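Local coordinates for VAO-type flavoprotein oxidase VAO615 (Myceliophthora thermophila, PDB 6F72), which is a secreted flavoprotein carrying bicovalently bound FAD that probably acts as an oxidoreductase, reacting rapidly with molecular oxygen when reduced, although its substrate has not been identified, at residues Leu274-Ser279 / His460-Leu465; Leu252-Val257 / Leu290-Arg295; Ser100-Asn105 / Gly480-Asp485. One frame throughout, in Å; residues are numbered along the deposited sequence.

Of the contacts, the first segment met is the short helix 101-104 of contact 3, whose partner is the loop just after strand 472-480. This closes the longest loop, tying the early helix to the edge of the seven-stranded antiparallel sheet region, with contacts 1 and 2 nested inside. Strand 251-257 follows, then helix 272-278 and strand 288-298, which pairs with 251-257 and closes contact 2 within the PCMH-type FAD-binding region. Contact 1 joins the intervening helix to loop 460-465, so along the chain the segments of the two contacts alternate. They touch, S279 OG lying 3.0 Å from W254 NE1 in a probable hydrogen bond. Contact 3 sits opposite across the chain's centre, about 34 Å between centres from contact 1.

Contact 1. Residues Leu274-Ser279 / His460-Leu465; sequences LYWALS and HPANSL
The backbone of N463 and S464 lies across one face of the indole of W276, a residue of helix 272-278 in the PCMH-type FAD-binding region. S464 CB stands over the middle of the six-membered ring of W276, 3.5 Å from the centroid and 3° off the ring normal, in a well-centred CH-pi contact, while the N463 carbonyl carbon sits over the same face near the five-membered ring. With S464 OG set between its own backbone N and carbonyl carbon (chi1 66°), the hydroxyl turns back to the helix and donates to W276 O at 2.9 Å; weak bonds run from S464 N to W276 O and S279 O. Y275 presents its rim instead: A462 O lies in the ring plane, 3.4 Å from Y275 CE1, and P461 crosses the phenol at about a right angle, its CG 3.4 Å from Y275 OH. One water donates to that hydroxyl and accepts from N463 ND2, whose stronger partner is D249, as V251 O is for Y275 OH. N463 CB packs 3.6 Å from S279 CB, and N463 OD1 closes an Asx turn onto L465 N. The loop 460-465 links strand 448-452 to helix 468-471, whose R470 meets N463 and L465; L539 of helix 536-546 touches both W276 and S464, and strand 251-257 backs L278 and S279.

Contact 2. Residues Leu252-Val257 / Leu290-Arg295; sequences LEWEVV and LSMTAR
W254 and M292 run side by side and point the same way from a non-hydrogen-bonded pair of two antiparallel strands. M292 CG is wedged between the backbone N and carbonyl carbon (chi1 77°) and the chain is extended beyond it, which carries the thioether along the indole: M292 CB lies 3.6 Å from W254 CZ3, and M292 SD is 4.7 Å from the centroid of the six-membered ring, an oblique Met-aromatic contact. On the opposite face of the sheet, E255 CG stands anti to the backbone N (chi1 179°) and its extended chain brings the carboxylate to S291. There S291 OG donates to the anti lone pair of E255 OE1 at 2.7 Å, while E255 OE2 is bound by H263. The strands belong to the antiparallel sheet of the PCMH-type FAD-binding region, and two classic beta bulges punctuate their pairing. At one, L252 N (2.7 Å) and E253 N (3.2 Å) both donate to T293 O from the same face of its carbonyl plane; at the other, E255 O takes L290 N and, weakly, S291 N. E253 CB rests against T293 CB, its carboxylate going on to Y185. L290 CD1 meets V257 CG2 at 3.8 Å. Beside the first bulge R295 crosses L252 at about a right angle, with R295 CG 3.8 Å from L252 CD2, and its guanidinium group reaches N250 and P459 O.

Contact 3. Residues Ser100-Asn105 / Gly480-Asp485; sequences SQNFQN and GSWDWD. With NAG (2-acetamido-2-deoxy-beta-D-glucopyranose), chain C.
Q101 lays its CB over the indole of W482, 3.5 Å from the centroid of the five-membered ring and 11° off its normal, a CH-pi contact. A chi1 of -175°, CG opposite the W482 backbone nitrogen, carries the indole against helix 101-104, where W482 CZ3 also touches N102 CA at 3.5 Å. The Q101 amide slides past beside W482 CB, its plane only 8° from that of the ring. W484 packs next to these: W482 NE1 lies over the centre of the W484 six-membered ring, Q101 CG meets W484 CZ2 at 3.8 Å, and Q104 OE1 approaches the ring edge. Replacing the W482 indole by an alanine side chain is likely to open a gap beside Q101 and N102 and uncover the W484 face on which NE1 lies.

Several side-chain polar atoms find partners outside the two segments: D85 accepts from both Q101 NE2 and W484 NE1, D495 from N102 ND2, and W84 donates to Q104 OE1. A covalent bond joins N105 ND2, just past the helix, to C1 of the N-linked NAG. With no hydrogen bond across it, the contact between this helix and the loop linking strand 472-480 to helix 488-508 rests on van der Waals and CH-pi packing against the W482 face, with W484 adding oblique and edge contacts.

Contact 1. Residues Leu274-Ser279 / His460-Leu465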
loop_
_atom_site.group_PDB
_atom_site.type_symbol
_atom_site.label_atom_id
_atom_site.label_comp_id
_atom_site.label_asym_id
_atom_site.label_seq_id
_atom_site.Cartn_x
_atom_site.Cartn_y
_atom_site.Cartn_z
ATOM N N LEU A 274 18.734 -6.478 -9.231
ATOM C CA LEU A 274 17.632 -5.532 -9.366
ATOM C C LEU A 274 16.275 -6.212 -9.175
ATOM O O LEU A 274 15.398 -5.643 -8.494
ATOM C CB LEU A 274 17.691 -4.731 -10.675
ATOM C CG LEU A 274 16.676 -3.582 -10.914
ATOM C CD1 LEU A 274 16.762 -2.428 -9.907
ATOM C CD2 LEU A 274 16.821 -3.035 -12.325
ATOM N N TYR A 275 16.110 -7.415 -9.724
ATOM C CA TYR A 275 14.872 -8.190 -9.541
ATOM C C TYR A 275 14.606 -8.430 -8.038
ATOM O O TYR A 275 13.465 -8.322 -7.576
ATOM C CB TYR A 275 14.889 -9.524 -10.342
ATOM C CG TYR A 275 13.795 -10.476 -9.899
ATOM C CD1 TYR A 275 14.007 -11.364 -8.823
ATOM C CD2 TYR A 275 12.537 -10.467 -10.503
ATOM C CE1 TYR A 275 12.992 -12.195 -8.369
ATOM C CE2 TYR A 275 11.517 -11.311 -10.063
ATOM C CZ TYR A 275 11.749 -12.168 -8.995
ATOM O OH TYR A 275 10.763 -13.014 -8.531
ATOM N N TRP A 276 15.680 -8.770 -7.314
ATOM C CA TRP A 276 15.660 -9.063 -5.881
ATOM C C TRP A 276 15.174 -7.832 -5.046
ATOM O O TRP A 276 14.222 -7.953 -4.261
ATOM C CB TRP A 276 17.052 -9.545 -5.456
ATOM C CG TRP A 276 17.195 -9.917 -4.011
ATOM C CD1 TRP A 276 16.948 -11.145 -3.453
ATOM C CD2 TRP A 276 17.669 -9.080 -2.949
ATOM N NE1 TRP A 276 17.204 -11.111 -2.092
ATOM C CE2 TRP A 276 17.658 -9.865 -1.757
ATOM C CE3 TRP A 276 18.099 -7.744 -2.879
ATOM C CZ2 TRP A 276 18.058 -9.355 -0.509
ATOM C CZ3 TRP A 276 18.494 -7.227 -1.624
ATOM C CH2 TRP A 276 18.460 -8.038 -0.457
ATOM N N ALA A 277 15.830 -6.681 -5.264
ATOM C CA ALA A 277 15.511 -5.391 -4.660
ATOM C C ALA A 277 14.094 -4.932 -4.954
ATOM O O ALA A 277 13.404 -4.511 -4.038
ATOM C CB ALA A 277 16.515 -4.323 -5.086
ATOM N N LEU A 278 13.663 -5.023 -6.218
ATOM C CA LEU A 278 12.310 -4.619 -6.605
ATOM C C LEU A 278 11.191 -5.509 -6.042
ATOM O O LEU A 278 10.048 -5.056 -5.906
ATOM C CB LEU A 278 12.166 -4.483 -8.127
ATOM C CG LEU A 278 12.780 -3.281 -8.851
ATOM C CD1 LEU A 278 12.805 -3.583 -10.344
ATOM C CD2 LEU A 278 12.023 -1.971 -8.597
ATOM N N SER A 279 11.522 -6.756 -5.721
ATOM C CA SER A 279 10.542 -7.725 -5.235
ATOM C C SER A 279 10.485 -7.711 -3.687
ATOM O O SER A 279 10.936 -8.661 -3.013
ATOM C CB SER A 279 10.886 -9.132 -5.779
ATOM O OG SER A 279 10.855 -9.205 -7.203
ATOM N N HIS A 460 8.999 -19.758 -4.377
ATOM C CA HIS A 460 9.059 -18.451 -5.026
ATOM C C HIS A 460 10.540 -18.233 -5.321
ATOM O O HIS A 460 11.368 -18.846 -4.662
ATOM C CB HIS A 460 8.525 -17.344 -4.078
ATOM C CG HIS A 460 9.313 -17.222 -2.813
ATOM N ND1 HIS A 460 10.456 -16.460 -2.723
ATOM C CD2 HIS A 460 9.172 -17.830 -1.611
ATOM C CE1 HIS A 460 10.977 -16.586 -1.518
ATOM N NE2 HIS A 460 10.208 -17.402 -0.817
ATOM N N PRO A 461 10.889 -17.369 -6.295
ATOM C CA PRO A 461 12.304 -16.995 -6.449
ATOM C C PRO A 461 12.839 -16.219 -5.247
ATOM O O PRO A 461 12.046 -15.603 -4.501
ATOM C CB PRO A 461 12.286 -16.058 -7.662
ATOM C CG PRO A 461 11.049 -16.427 -8.416
ATOM C CD PRO A 461 10.050 -16.756 -7.347
ATOM N N ALA A 462 14.165 -16.218 -5.087
ATOM C CA ALA A 462 14.831 -15.348 -4.119
ATOM C C ALA A 462 14.361 -13.890 -4.301
ATOM O O ALA A 462 14.279 -13.383 -5.422
ATOM C CB ALA A 462 16.336 -15.438 -4.255
ATOM N N ASN A 463 14.020 -13.254 -3.186
ATOM C CA ASN A 463 13.604 -11.846 -3.167
ATOM C C ASN A 463 14.004 -11.191 -1.839
ATOM O O ASN A 463 14.538 -11.870 -0.954
ATOM C CB ASN A 463 12.116 -11.685 -3.528
ATOM C CG ASN A 463 11.178 -12.351 -2.546
ATOM O OD1 ASN A 463 11.299 -12.173 -1.329
ATOM N ND2 ASN A 463 10.205 -13.095 -3.069
ATOM N N SER A 464 13.808 -9.878 -1.734
ATOM C CA SER A 464 14.247 -9.094 -0.562
ATOM C C SER A 464 13.186 -8.930 0.537
ATOM O O SER A 464 13.396 -8.195 1.518
ATOM C CB SER A 464 14.795 -7.737 -0.999
ATOM O OG SER A 464 13.775 -6.911 -1.583
ATOM N N LEU A 465 12.078 -9.653 0.387
ATOM C CA LEU A 465 10.988 -9.624 1.339
ATOM C C LEU A 465 11.494 -9.878 2.752
ATOM O O LEU A 465 12.214 -10.856 3.000
ATOM C CB LEU A 465 9.896 -10.616 0.944
ATOM C CG LEU A 465 8.597 -10.531 1.738
ATOM C CD1 LEU A 465 7.673 -9.442 1.186
ATOM C CD2 LEU A 465 7.892 -11.874 1.795
HETATM O O HOH W 1 9.813 -13.235 -5.851
#

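Contact 2. Residues Leu252-Val257 / Leu290-Arg295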
loop_
_atom_site.group_PDB
_atom_site.type_symbol
_atom_site.label_atom_id
_atom_site.label_comp_id
_atom_site.label_asym_id
_atom_site.label_seq_id
_atom_site.Cartn_x
_atom_site.Cartn_y
_atom_site.Cartn_z
ATOM N N LEU A 252 7.468 -12.495 -11.672
ATOM C CA LEU A 252 8.352 -13.200 -12.593
ATOM C C LEU A 252 9.377 -12.250 -13.205
ATOM O O LEU A 252 10.556 -12.577 -13.291
ATOM C CB LEU A 252 7.549 -13.936 -13.671
ATOM C CG LEU A 252 6.470 -14.915 -13.210
ATOM C CD1 LEU A 252 5.602 -15.307 -14.391
ATOM C CD2 LEU A 252 7.088 -16.155 -12.562
ATOM N N GLU A 253 8.909 -11.076 -13.632
ATOM C CA GLU A 253 9.722 -10.095 -14.352
ATOM C C GLU A 253 9.299 -8.705 -13.965
ATOM O O GLU A 253 8.131 -8.495 -13.670
ATOM C CB GLU A 253 9.509 -10.232 -15.859
ATOM C CG GLU A 253 10.053 -11.542 -16.407
ATOM C CD GLU A 253 9.885 -11.682 -17.904
ATOM O OE1 GLU A 253 10.142 -10.696 -18.630
ATOM O OE2 GLU A 253 9.528 -12.794 -18.341
ATOM N N TRP A 254 10.269 -7.788 -13.960
ATOM C CA TRP A 254 10.045 -6.346 -13.868
ATOM C C TRP A 254 10.605 -5.740 -15.139
ATOM O O TRP A 254 11.758 -6.003 -15.494
ATOM C CB TRP A 254 10.802 -5.720 -12.695
ATOM C CG TRP A 254 10.330 -6.133 -11.331
ATOM C CD1 TRP A 254 10.967 -6.990 -10.460
ATOM C CD2 TRP A 254 9.137 -5.703 -10.674
ATOM N NE1 TRP A 254 10.232 -7.121 -9.303
ATOM C CE2 TRP A 254 9.102 -6.345 -9.407
ATOM C CE3 TRP A 254 8.074 -4.842 -11.035
ATOM C CZ2 TRP A 254 8.056 -6.148 -8.499
ATOM C CZ3 TRP A 254 7.030 -4.661 -10.135
ATOM C CH2 TRP A 254 7.033 -5.303 -8.879
ATOM N N GLU A 255 9.794 -4.922 -15.803
ATOM C CA GLU A 255 10.267 -4.088 -16.892
ATOM C C GLU A 255 10.406 -2.670 -16.345
ATOM O O GLU A 255 9.486 -2.148 -15.729
ATOM C CB GLU A 255 9.288 -4.149 -18.059
ATOM C CG GLU A 255 9.685 -3.288 -19.250
ATOM C CD GLU A 255 8.533 -3.001 -20.186
ATOM O OE1 GLU A 255 7.407 -3.494 -19.945
ATOM O OE2 GLU A 255 8.758 -2.269 -21.179
ATOM N N VAL A 256 11.586 -2.089 -16.547
ATOM C CA VAL A 256 11.998 -0.859 -15.882
ATOM C C VAL A 256 12.767 0.095 -16.789
ATOM O O VAL A 256 13.279 -0.302 -17.834
ATOM C CB VAL A 256 12.879 -1.118 -14.608
ATOM C CG1 VAL A 256 12.269 -2.167 -13.692
ATOM C CG2 VAL A 256 14.326 -1.455 -14.960
ATOM N N VAL A 257 12.810 1.360 -16.359
ATOM C CA VAL A 257 13.802 2.336 -16.792
ATOM C C VAL A 257 14.619 2.729 -15.559
ATOM O O VAL A 257 14.074 3.130 -14.521
ATOM C CB VAL A 257 13.173 3.597 -17.431
ATOM C CG1 VAL A 257 14.260 4.550 -17.907
ATOM C CG2 VAL A 257 12.263 3.225 -18.594
ATOM N N LEU A 290 7.753 -0.027 -15.520
ATOM C CA LEU A 290 6.775 0.121 -16.605
ATOM C C LEU A 290 5.743 -0.996 -16.628
ATOM O O LEU A 290 4.604 -0.799 -17.037
ATOM C CB LEU A 290 7.484 0.217 -17.952
ATOM C CG LEU A 290 8.465 1.370 -18.185
ATOM C CD1 LEU A 290 9.259 1.079 -19.450
ATOM C CD2 LEU A 290 7.752 2.709 -18.309
ATOM N N SER A 291 6.157 -2.185 -16.196
ATOM C CA SER A 291 5.253 -3.318 -16.078
ATOM C C SER A 291 5.889 -4.355 -15.181
ATOM O O SER A 291 7.098 -4.301 -14.913
ATOM C CB SER A 291 4.945 -3.935 -17.460
ATOM O OG SER A 291 6.021 -4.734 -17.931
ATOM N N MET A 292 5.057 -5.288 -14.720
ATOM C CA MET A 292 5.518 -6.526 -14.097
ATOM C C MET A 292 4.847 -7.709 -14.778
ATOM O O MET A 292 3.750 -7.589 -15.330
ATOM C CB MET A 292 5.230 -6.523 -12.582
ATOM C CG MET A 292 3.789 -6.790 -12.173
ATOM S SD MET A 292 3.618 -6.959 -10.387
ATOM C CE MET A 292 1.964 -7.657 -10.288
ATOM N N THR A 293 5.527 -8.843 -14.772
ATOM C CA THR A 293 4.904 -10.087 -15.160
ATOM C C THR A 293 4.803 -10.895 -13.881
ATOM O O THR A 293 5.769 -10.973 -13.112
ATOM C CB THR A 293 5.730 -10.787 -16.235
ATOM O OG1 THR A 293 5.934 -9.861 -17.303
ATOM C CG2 THR A 293 5.020 -12.043 -16.760
ATOM N N ALA A 294 3.625 -11.462 -13.644
ATOM C CA ALA A 294 3.368 -12.195 -12.415
ATOM C C ALA A 294 2.533 -13.428 -12.657
ATOM O O ALA A 294 1.707 -13.474 -13.580
ATOM C CB ALA A 294 2.694 -11.302 -11.388
ATOM N N ARG A 295 2.764 -14.414 -11.799
ATOM C CA ARG A 295 2.000 -15.652 -11.744
ATOM C C ARG A 295 0.489 -15.435 -11.642
ATOM O O ARG A 295 0.019 -14.584 -10.895
ATOM C CB ARG A 295 2.480 -16.517 -10.565
ATOM C CG ARG A 295 3.989 -16.723 -10.513
ATOM C CD ARG A 295 4.428 -17.802 -9.515
ATOM N NE ARG A 295 4.097 -17.497 -8.125
ATOM C CZ ARG A 295 4.566 -18.153 -7.058
ATOM N NH1 ARG A 295 5.422 -19.176 -7.202
ATOM N NH2 ARG A 295 4.180 -17.784 -5.837
#

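Contact 3. Residues Ser100-Asn105 / Gly480-Asp485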
loop_
_atom_site.group_PDB
_atom_site.type_symbol
_atom_site.label_atom_id
_atom_site.label_comp_id
_atom_site.label_asym_id
_atom_site.label_seq_id
_atom_site.Cartn_x
_atom_site.Cartn_y
_atom_site.Cartn_z
ATOM N N SER A 100 -3.673 11.144 0.614
ATOM C CA SER A 100 -3.441 11.472 2.025
ATOM C C SER A 100 -3.779 12.912 2.398
ATOM O O SER A 100 -3.098 13.858 1.965
ATOM C CB SER A 100 -2.010 11.134 2.447
ATOM O OG SER A 100 -1.694 11.725 3.691
ATOM N N GLN A 101 -4.794 13.052 3.257
ATOM C CA GLN A 101 -5.223 14.355 3.777
ATOM C C GLN A 101 -4.077 15.026 4.531
ATOM O O GLN A 101 -3.979 16.250 4.548
ATOM C CB GLN A 101 -6.444 14.235 4.702
ATOM C CG GLN A 101 -7.638 13.440 4.174
ATOM C CD GLN A 101 -7.561 11.954 4.501
ATOM O OE1 GLN A 101 -6.478 11.406 4.683
ATOM N NE2 GLN A 101 -8.717 11.295 4.562
ATOM N N ASN A 102 -3.202 14.218 5.137
ATOM C CA ASN A 102 -2.062 14.757 5.866
ATOM C C ASN A 102 -1.024 15.389 4.940
ATOM O O ASN A 102 -0.430 16.407 5.286
ATOM C CB ASN A 102 -1.435 13.692 6.773
ATOM C CG ASN A 102 -0.348 14.251 7.689
ATOM O OD1 ASN A 102 -0.409 15.385 8.151
ATOM N ND2 ASN A 102 0.643 13.420 7.981
ATOM N N PHE A 103 -0.804 14.773 3.777
ATOM C CA PHE A 103 0.149 15.305 2.814
ATOM C C PHE A 103 -0.459 16.411 1.925
ATOM O O PHE A 103 0.278 17.274 1.484
ATOM C CB PHE A 103 0.886 14.185 2.033
ATOM C CG PHE A 103 1.870 13.434 2.887
ATOM C CD1 PHE A 103 3.147 13.958 3.134
ATOM C CD2 PHE A 103 1.496 12.250 3.522
ATOM C CE1 PHE A 103 4.036 13.295 3.967
ATOM C CE2 PHE A 103 2.381 11.582 4.361
ATOM C CZ PHE A 103 3.651 12.106 4.582
ATOM N N GLN A 104 -1.778 16.368 1.690
ATOM C CA GLN A 104 -2.530 17.523 1.162
ATOM C C GLN A 104 -2.201 18.730 2.040
ATOM O O GLN A 104 -1.898 19.801 1.522
ATOM C CB GLN A 104 -4.041 17.275 1.161
ATOM C CG GLN A 104 -4.494 16.291 0.098
ATOM C CD GLN A 104 -5.847 15.673 0.393
ATOM O OE1 GLN A 104 -6.589 16.154 1.242
ATOM N NE2 GLN A 104 -6.173 14.594 -0.321
ATOM N N ASN A 105 -2.199 18.515 3.361
ATOM C CA ASN A 105 -1.719 19.495 4.341
ATOM C C ASN A 105 -2.382 20.886 4.197
ATOM O O ASN A 105 -1.728 21.923 4.331
ATOM C CB ASN A 105 -0.185 19.605 4.292
ATOM C CG ASN A 105 0.401 20.119 5.583
ATOM O OD1 ASN A 105 -0.230 20.035 6.628
ATOM N ND2 ASN A 105 1.615 20.639 5.519
ATOM N N GLY A 480 -5.225 5.835 12.141
ATOM C CA GLY A 480 -5.846 7.068 12.613
ATOM C C GLY A 480 -6.557 7.788 11.496
ATOM O O GLY A 480 -5.974 8.058 10.426
ATOM N N SER A 481 -7.828 8.087 11.744
ATOM C CA SER A 481 -8.646 8.866 10.817
ATOM C C SER A 481 -8.232 10.327 10.817
ATOM O O SER A 481 -7.627 10.814 11.774
ATOM C CB SER A 481 -10.127 8.709 11.153
ATOM O OG SER A 481 -10.331 8.880 12.540
ATOM N N TRP A 482 -8.522 11.004 9.714
ATOM C CA TRP A 482 -8.388 12.456 9.631
ATOM C C TRP A 482 -9.684 13.096 10.132
ATOM O O TRP A 482 -10.757 12.483 10.067
ATOM C CB TRP A 482 -8.114 12.851 8.193
ATOM C CG TRP A 482 -7.828 14.279 7.966
ATOM C CD1 TRP A 482 -8.719 15.233 7.566
ATOM C CD2 TRP A 482 -6.560 14.937 8.095
ATOM N NE1 TRP A 482 -8.089 16.435 7.442
ATOM C CE2 TRP A 482 -6.765 16.293 7.753
ATOM C CE3 TRP A 482 -5.273 14.518 8.466
ATOM C CZ2 TRP A 482 -5.729 17.242 7.762
ATOM C CZ3 TRP A 482 -4.237 15.463 8.476
ATOM C CH2 TRP A 482 -4.478 16.815 8.124
ATOM N N ASP A 483 -9.584 14.315 10.653
ATOM C CA ASP A 483 -10.748 15.015 11.175
ATOM C C ASP A 483 -10.751 16.437 10.639
ATOM O O ASP A 483 -9.936 17.278 11.049
ATOM C CB ASP A 483 -10.771 14.977 12.714
ATOM C CG ASP A 483 -12.033 15.593 13.314
ATOM O OD1 ASP A 483 -12.932 16.092 12.582
ATOM O OD2 ASP A 483 -12.111 15.583 14.553
ATOM N N TRP A 484 -11.683 16.686 9.719
ATOM C CA TRP A 484 -11.813 17.986 9.075
ATOM C C TRP A 484 -12.333 19.118 9.991
ATOM O O TRP A 484 -12.198 20.294 9.642
ATOM C CB TRP A 484 -12.646 17.862 7.798
ATOM C CG TRP A 484 -11.885 17.186 6.682
ATOM C CD1 TRP A 484 -12.159 15.971 6.126
ATOM C CD2 TRP A 484 -10.723 17.689 6.006
ATOM N NE1 TRP A 484 -11.247 15.687 5.129
ATOM C CE2 TRP A 484 -10.351 16.719 5.036
ATOM C CE3 TRP A 484 -9.969 18.874 6.108
ATOM C CZ2 TRP A 484 -9.254 16.892 4.177
ATOM C CZ3 TRP A 484 -8.880 19.052 5.257
ATOM C CH2 TRP A 484 -8.523 18.050 4.304
ATOM N N ASP A 485 -12.909 18.764 11.145
ATOM C CA ASP A 485 -13.314 19.751 12.172
ATOM C C ASP A 485 -12.196 20.145 13.129
ATOM O O ASP A 485 -12.309 21.153 13.843
ATOM C CB ASP A 485 -14.455 19.206 13.021
ATOM C CG ASP A 485 -15.715 18.978 12.243
ATOM O OD1 ASP A 485 -15.904 19.574 11.167
ATOM O OD2 ASP A 485 -16.551 18.195 12.724
HETATM C C1 NAG C . 2.309 21.124 6.681
HETATM C C2 NAG C . 3.434 20.068 6.778
HETATM C C3 NAG C . 4.467 20.465 7.829
HETATM C C4 NAG C . 4.998 21.895 7.635
HETATM C C5 NAG C . 3.844 22.874 7.390
HETATM C C6 NAG C . 4.342 24.237 6.924
HETATM C C7 NAG C . 2.979 17.702 6.199
HETATM C C8 NAG C . 2.422 16.413 6.713
HETATM N N2 NAG C . 2.941 18.723 7.067
HETATM O O3 NAG C . 5.552 19.529 7.787
HETATM O O4 NAG C . 5.667 22.342 8.823
HETATM O O5 NAG C . 2.909 22.393 6.415
HETATM O O6 NAG C . 3.323 25.187 7.252
HETATM O O7 NAG C . 3.435 17.773 5.066
#